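Local coordinates for protein beta-N-acetylhexosaminidase (PDB 6JEB) that hydrolyses terminal non-reducing N-acetylhexosamine residues, such as beta-linked N-acetylglucosamine, from N-glycans and chitobiose as a family 20 glycoside hydrolase, at residues 134-145 against 161-170. Sequence-based numbering, arbitrary orientation.
Sequences WRLPVPGYPKLK and HEGMYTKQEL
The loop after the second strand of the catalytic TIM barrel, 123-127, folds back on itself before helix 167-178: R135 and M164 carry the contact between its two arms. R135 NH1 donates to G163 O (2.9 Å), in the carbonyl plane and on a lone pair, while G163 O sits 22° out of the guanidinium plane. NE and NH2 also hydrogen-bond to the P99 and A100 carbonyls, respectively. A leucine in place of this arginine would probably leave all three carbonyls without their donor and weaken the tie to the loop of substrate-binding R101. The R135 backbone O accepts from Y165 N (3.1 Å). M164 runs out with CG anti to its backbone N (chi1 179°), then turns at chi3 (-100°), which swings CE to the edge of the W134 indole at CD1 (3.8 Å) and to L144 CB. M164 SD lies against P137 CB (3.9 Å). W134 NE1 donates to L136 O (2.8 Å) in the ring plane, and L144 CD2 covers one face. One water links K145 NZ to E162 OE1, which also pairs with R150. The contact lies between helix 143-148, strand 161-162 and the capping box of T166 and E169 that starts helix 167-178; helix 230-246 touches L170.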
ATOM      1  N   TRP A 134      13.300 -11.930   2.714  1.00 11.53           N
ATOM      2  CA  TRP A 134      12.186 -12.307   3.574  1.00 11.74           C
ATOM      3  C   TRP A 134      12.410 -11.581   4.892  1.00 11.79           C
ATOM      4  O   TRP A 134      13.464 -11.756   5.510  1.00 12.81           O
ATOM      5  CB  TRP A 134      12.191 -13.830   3.792  1.00 11.51           C
ATOM      6  CG  TRP A 134      11.083 -14.306   4.686  1.00 11.16           C
ATOM      7  CD1 TRP A 134      10.963 -14.082   6.031  1.00 11.66           C
ATOM      8  CD2 TRP A 134       9.918 -15.050   4.296  1.00 12.12           C
ATOM      9  NE1 TRP A 134       9.793 -14.639   6.498  1.00 11.61           N
ATOM     10  CE2 TRP A 134       9.142 -15.249   5.455  1.00 12.61           C
ATOM     11  CE3 TRP A 134       9.470 -15.589   3.081  1.00 12.02           C
ATOM     12  CZ2 TRP A 134       7.928 -15.944   5.438  1.00 12.70           C
ATOM     13  CZ3 TRP A 134       8.256 -16.275   3.065  1.00 12.44           C
ATOM     14  CH2 TRP A 134       7.508 -16.450   4.238  1.00 12.70           C
ATOM     15  N   ARG A 135      11.433 -10.771   5.329  1.00 10.79           N
ATOM     16  CA  ARG A 135      11.644  -9.833   6.432  1.00 11.20           C
ATOM     17  C   ARG A 135      10.855 -10.142   7.705  1.00 11.56           C
ATOM     18  O   ARG A 135      10.996  -9.395   8.691  1.00 11.99           O
ATOM     19  CB  ARG A 135      11.345  -8.396   5.986  1.00 11.74           C
ATOM     20  CG  ARG A 135      12.038  -7.983   4.693  1.00 12.07           C
ATOM     21  CD  ARG A 135      13.567  -8.124   4.780  1.00 12.02           C
ATOM     22  NE  ARG A 135      14.153  -7.790   3.490  1.00 11.96           N
ATOM     23  CZ  ARG A 135      15.341  -8.213   3.063  1.00 11.06           C
ATOM     24  NH1 ARG A 135      16.121  -8.946   3.854  1.00 12.28           N
ATOM     25  NH2 ARG A 135      15.749  -7.893   1.839  1.00 11.78           N
ATOM     26  N   LEU A 136      10.039 -11.206   7.724  1.00 12.22           N
ATOM     27  CA  LEU A 136       9.208 -11.525   8.880  1.00 11.89           C
ATOM     28  C   LEU A 136       9.838 -12.655   9.675  1.00 12.12           C
ATOM     29  O   LEU A 136       9.968 -13.767   9.141  1.00 12.67           O
ATOM     30  CB  LEU A 136       7.818 -11.953   8.420  1.00 11.97           C
ATOM     31  CG  LEU A 136       6.907 -12.373   9.577  1.00 12.63           C
ATOM     32  CD1 LEU A 136       6.275 -11.161  10.276  1.00 14.42           C
ATOM     33  CD2 LEU A 136       5.825 -13.348   9.111  1.00 14.25           C
ATOM     34  N   PRO A 137      10.193 -12.454  10.943  1.00 12.41           N
ATOM     35  CA  PRO A 137      10.700 -13.577  11.743  1.00 12.78           C
ATOM     36  C   PRO A 137       9.564 -14.519  12.117  1.00 12.52           C
ATOM     37  O   PRO A 137       8.442 -14.088  12.399  1.00 14.35           O
ATOM     38  CB  PRO A 137      11.280 -12.885  12.981  1.00 14.36           C
ATOM     39  CG  PRO A 137      10.413 -11.662  13.139  1.00 14.47           C
ATOM     40  CD  PRO A 137      10.111 -11.204  11.726  1.00 12.99           C
ATOM     41  N   VAL A 138       9.853 -15.818  12.092  1.00 12.97           N
ATOM     42  CA  VAL A 138       8.857 -16.826  12.455  1.00 12.74           C
ATOM     43  C   VAL A 138       9.502 -17.829  13.399  1.00 14.30           C
ATOM     44  O   VAL A 138      10.404 -18.574  12.980  1.00 15.36           O
ATOM     45  CB  VAL A 138       8.273 -17.545  11.223  1.00 13.42           C
ATOM     46  CG1 VAL A 138       7.162 -18.492  11.655  1.00 15.35           C
ATOM     47  CG2 VAL A 138       7.754 -16.553  10.191  1.00 14.37           C
ATOM     48  N   PRO A 139       9.072 -17.899  14.657  1.00 15.58           N
ATOM     49  CA  PRO A 139       9.625 -18.900  15.575  1.00 16.68           C
ATOM     50  C   PRO A 139       9.487 -20.302  14.999  1.00 17.43           C
ATOM     51  O   PRO A 139       8.455 -20.664  14.420  1.00 18.20           O
ATOM     52  CB  PRO A 139       8.777 -18.725  16.840  1.00 18.78           C
ATOM     53  CG  PRO A 139       8.325 -17.289  16.784  1.00 18.71           C
ATOM     54  CD  PRO A 139       8.105 -17.007  15.323  1.00 17.26           C
ATOM     55  N   GLY A 140      10.557 -21.082  15.139  1.00 16.14           N
ATOM     56  CA  GLY A 140      10.614 -22.421  14.599  1.00 15.10           C
ATOM     57  C   GLY A 140      11.181 -22.520  13.200  1.00 14.47           C
ATOM     58  O   GLY A 140      11.394 -23.641  12.715  1.00 15.79           O
ATOM     59  N   TYR A 141      11.431 -21.394  12.532  1.00 13.22           N
ATOM     60  CA  TYR A 141      11.967 -21.389  11.169  1.00 12.17           C
ATOM     61  C   TYR A 141      13.173 -20.462  11.115  1.00 12.99           C
ATOM     62  O   TYR A 141      13.145 -19.415  10.459  1.00 13.08           O
ATOM     63  CB  TYR A 141      10.882 -21.029  10.148  1.00 12.67           C
ATOM     64  CG  TYR A 141       9.805 -22.089  10.153  1.00 12.86           C
ATOM     65  CD1 TYR A 141       9.932 -23.234   9.378  1.00 13.45           C
ATOM     66  CD2 TYR A 141       8.705 -21.985  10.996  1.00 13.80           C
ATOM     67  CE1 TYR A 141       8.974 -24.236   9.414  1.00 15.14           C
ATOM     68  CE2 TYR A 141       7.744 -22.972  11.043  1.00 14.02           C
ATOM     69  CZ  TYR A 141       7.880 -24.096  10.248  1.00 13.74           C
ATOM     70  OH  TYR A 141       6.927 -25.087  10.291  1.00 16.54           O
ATOM     71  N   PRO A 142      14.260 -20.831  11.803  1.00 12.72           N
ATOM     72  CA  PRO A 142      15.403 -19.914  11.924  1.00 13.28           C
ATOM     73  C   PRO A 142      16.133 -19.659  10.625  1.00 12.77           C
ATOM     74  O   PRO A 142      16.871 -18.668  10.549  1.00 13.97           O
ATOM     75  CB  PRO A 142      16.308 -20.601  12.955  1.00 13.87           C
ATOM     76  CG  PRO A 142      15.924 -22.056  12.881  1.00 14.58           C
ATOM     77  CD  PRO A 142      14.447 -22.051  12.612  1.00 14.35           C
ATOM     78  N   LYS A 143      15.953 -20.494   9.598  1.00 12.88           N
ATOM     79  CA  LYS A 143      16.621 -20.211   8.336  1.00 12.19           C
ATOM     80  C   LYS A 143      15.995 -19.044   7.588  1.00 12.71           C
ATOM     81  O   LYS A 143      16.610 -18.544   6.641  1.00 12.77           O
ATOM     82  CB  LYS A 143      16.707 -21.446   7.438  1.00 12.80           C
ATOM     83  CG  LYS A 143      17.513 -22.601   8.016  1.00 15.78           C
ATOM     84  CD  LYS A 143      17.699 -23.669   6.933  1.00 18.87           C
ATOM     85  CE  LYS A 143      18.281 -24.941   7.449  1.00 21.36           C
ATOM     86  NZ  LYS A 143      18.574 -25.832   6.294  1.00 22.89           N
ATOM     87  N   LEU A 144      14.799 -18.589   7.978  1.00 11.90           N
ATOM     88  CA  LEU A 144      14.314 -17.341   7.404  1.00 11.96           C
ATOM     89  C   LEU A 144      15.283 -16.210   7.718  1.00 11.49           C
ATOM     90  O   LEU A 144      15.559 -15.362   6.861  1.00 12.38           O
ATOM     91  CB  LEU A 144      12.912 -17.010   7.921  1.00 11.43           C
ATOM     92  CG  LEU A 144      11.834 -18.053   7.599  1.00 11.79           C
ATOM     93  CD1 LEU A 144      10.519 -17.640   8.239  1.00 12.97           C
ATOM     94  CD2 LEU A 144      11.665 -18.199   6.089  1.00 13.71           C
ATOM     95  N   LYS A 145      15.819 -16.191   8.945  1.00 12.67           N
ATOM     96  CA  LYS A 145      16.823 -15.196   9.310  1.00 11.71           C
ATOM     97  C   LYS A 145      18.183 -15.532   8.709  1.00 11.42           C
ATOM     98  O   LYS A 145      18.806 -14.690   8.055  1.00 13.63           O
ATOM     99  CB  LYS A 145      16.928 -15.077  10.835  1.00 12.85           C
ATOM    100  CG  LYS A 145      18.087 -14.205  11.320  1.00 14.38           C
ATOM    101  CD  LYS A 145      17.943 -12.744  10.915  1.00 15.28           C
ATOM    102  CE  LYS A 145      19.152 -11.924  11.378  1.00 16.77           C
ATOM    103  NZ  LYS A 145      19.003 -10.448  11.077  1.00 16.85           N
ATOM    104  N   HIS A 161      23.048  -7.362   0.860  1.00 13.10           N
ATOM    105  CA  HIS A 161      21.921  -6.660   1.452  1.00 12.92           C
ATOM    106  C   HIS A 161      21.175  -7.618   2.361  1.00 12.42           C
ATOM    107  O   HIS A 161      20.858  -8.740   1.952  1.00 15.00           O
ATOM    108  CB  HIS A 161      20.958  -6.120   0.394  1.00 13.76           C
ATOM    109  CG  HIS A 161      19.858  -5.302   0.985  1.00 13.03           C
ATOM    110  ND1 HIS A 161      20.074  -4.042   1.497  1.00 16.94           N
ATOM    111  CD2 HIS A 161      18.554  -5.587   1.221  1.00 13.90           C
ATOM    112  CE1 HIS A 161      18.941  -3.570   1.988  1.00 16.91           C
ATOM    113  NE2 HIS A 161      18.006  -4.491   1.840  1.00 14.90           N
ATOM    114  N   GLU A 162      20.904  -7.188   3.591  1.00 12.33           N
ATOM    115  CA  GLU A 162      20.168  -8.035   4.515  1.00 13.27           C
ATOM    116  C   GLU A 162      19.298  -7.181   5.415  1.00 12.45           C
ATOM    117  O   GLU A 162      19.391  -5.946   5.439  1.00 14.75           O
ATOM    118  CB  GLU A 162      21.088  -8.915   5.377  1.00 14.76           C
ATOM    119  CG  GLU A 162      21.755  -8.195   6.539  1.00 15.15           C
ATOM    120  CD  GLU A 162      22.376  -9.161   7.554  1.00 15.37           C
ATOM    121  OE1 GLU A 162      21.708 -10.149   7.948  1.00 15.93           O
ATOM    122  OE2 GLU A 162      23.537  -8.938   7.965  1.00 17.14           O
ATOM    123  N   GLY A 163      18.440  -7.863   6.159  1.00 12.49           N
ATOM    124  CA  GLY A 163      17.656  -7.219   7.186  1.00 12.39           C
ATOM    125  C   GLY A 163      16.453  -8.057   7.549  1.00 11.91           C
ATOM    126  O   GLY A 163      15.889  -8.753   6.699  1.00 12.61           O
ATOM    127  N   MET A 164      16.051  -8.008   8.811  1.00 12.23           N
ATOM    128  CA  MET A 164      14.822  -8.673   9.224  1.00 11.85           C
ATOM    129  C   MET A 164      14.274  -7.903  10.413  1.00 12.05           C
ATOM    130  O   MET A 164      15.040  -7.524  11.304  1.00 13.94           O
ATOM    131  CB  MET A 164      15.098 -10.134   9.605  1.00 13.27           C
ATOM    132  CG  MET A 164      13.845 -10.877  10.065  1.00 15.69           C
ATOM    133  SD  MET A 164      14.107 -12.632  10.370  1.00 15.74           S
ATOM    134  CE  MET A 164      13.475 -13.351   8.848  1.00 15.93           C
ATOM    135  N   TYR A 165      12.963  -7.644  10.414  1.00 11.93           N
ATOM    136  CA  TYR A 165      12.345  -6.980  11.552  1.00 12.11           C
ATOM    137  C   TYR A 165      12.332  -7.915  12.752  1.00 12.46           C
ATOM    138  O   TYR A 165      12.303  -9.137  12.608  1.00 14.16           O
ATOM    139  CB  TYR A 165      10.909  -6.553  11.206  1.00 12.47           C
ATOM    140  CG  TYR A 165      10.915  -5.528  10.106  1.00 11.40           C
ATOM    141  CD1 TYR A 165      11.408  -4.245  10.336  1.00 12.86           C
ATOM    142  CD2 TYR A 165      10.483  -5.849   8.823  1.00 12.35           C
ATOM    143  CE1 TYR A 165      11.463  -3.312   9.322  1.00 12.12           C
ATOM    144  CE2 TYR A 165      10.528  -4.922   7.804  1.00 13.28           C
ATOM    145  CZ  TYR A 165      11.023  -3.657   8.055  1.00 13.38           C
ATOM    146  OH  TYR A 165      11.082  -2.738   7.034  1.00 14.65           O
ATOM    147  N   THR A 166      12.381  -7.336  13.947  1.00 13.93           N
ATOM    148  CA  THR A 166      12.053  -8.117  15.130  1.00 13.55           C
ATOM    149  C   THR A 166      10.552  -8.035  15.379  1.00 13.14           C
ATOM    150  O   THR A 166       9.869  -7.118  14.910  1.00 14.02           O
ATOM    151  CB  THR A 166      12.785  -7.594  16.367  1.00 14.73           C
ATOM    152  OG1 THR A 166      12.271  -6.299  16.708  1.00 15.91           O
ATOM    153  CG2 THR A 166      14.280  -7.490  16.109  1.00 15.94           C
ATOM    154  N   LYS A 167      10.040  -9.011  16.134  1.00 13.98           N
ATOM    155  CA  LYS A 167       8.635  -8.967  16.528  1.00 14.58           C
ATOM    156  C   LYS A 167       8.324  -7.682  17.286  1.00 14.16           C
ATOM    157  O   LYS A 167       7.276  -7.063  17.073  1.00 15.63           O
ATOM    158  CB  LYS A 167       8.284 -10.201  17.365  1.00 17.75           C
ATOM    159  CG  LYS A 167       6.828 -10.266  17.819  1.00 20.33           C
ATOM    160  CD  LYS A 167       6.538 -11.608  18.483  1.00 23.87           C
ATOM    161  CE  LYS A 167       5.211 -12.170  18.038  1.00 25.55           C
ATOM    162  NZ  LYS A 167       4.948 -13.535  18.596  1.00 24.80           N
ATOM    163  N   GLN A 168       9.240  -7.256  18.158  1.00 15.26           N
ATOM    164  CA  GLN A 168       9.041  -6.021  18.909  1.00 17.15           C
ATOM    165  C   GLN A 168       8.985  -4.804  17.986  1.00 14.93           C
ATOM    166  O   GLN A 168       8.174  -3.891  18.200  1.00 16.11           O
ATOM    167  CB  GLN A 168      10.156  -5.885  19.944  1.00 20.32           C
ATOM    168  CG  GLN A 168       9.936  -4.810  20.978  1.00 25.24           C
ATOM    169  CD  GLN A 168      10.943  -4.905  22.114  1.00 26.97           C
ATOM    170  OE1 GLN A 168      10.759  -5.673  23.062  1.00 31.68           O
ATOM    171  NE2 GLN A 168      12.022  -4.134  22.018  1.00 27.97           N
ATOM    172  N   GLU A 169       9.826  -4.772  16.946  1.00 14.17           N
ATOM    173  CA  GLU A 169       9.754  -3.676  15.983  1.00 13.82           C
ATOM    174  C   GLU A 169       8.418  -3.658  15.251  1.00 12.42           C
ATOM    175  O   GLU A 169       7.860  -2.586  14.992  1.00 13.17           O
ATOM    176  CB  GLU A 169      10.896  -3.765  14.972  1.00 14.82           C
ATOM    177  CG  GLU A 169      12.235  -3.290  15.489  1.00 16.20           C
ATOM    178  CD  GLU A 169      13.337  -3.518  14.466  1.00 17.97           C
ATOM    179  OE1 GLU A 169      13.245  -4.517  13.711  1.00 16.65           O
ATOM    180  OE2 GLU A 169      14.288  -2.698  14.410  1.00 22.49           O
ATOM    181  N   LEU A 170       7.911  -4.829  14.857  1.00 12.33           N
ATOM    182  CA  LEU A 170       6.639  -4.845  14.139  1.00 12.24           C
ATOM    183  C   LEU A 170       5.484  -4.431  15.047  1.00 11.72           C
ATOM    184  O   LEU A 170       4.569  -3.721  14.606  1.00 13.18           O
ATOM    185  CB  LEU A 170       6.410  -6.208  13.492  1.00 12.23           C
ATOM    186  CG  LEU A 170       7.412  -6.530  12.379  1.00 13.03           C
ATOM    187  CD1 LEU A 170       7.241  -7.959  11.894  1.00 14.88           C
ATOM    188  CD2 LEU A 170       7.284  -5.557  11.209  1.00 13.66           C
TER
HETATM  189  O   HOH W   1      18.043  -9.567   1.376  1.00 14.49           O
HETATM  190  O   HOH W   2      18.978 -10.127   8.247  1.00 14.93           O
HETATM  191  O   HOH W   3      16.932  -9.407  12.807  1.00 26.51           O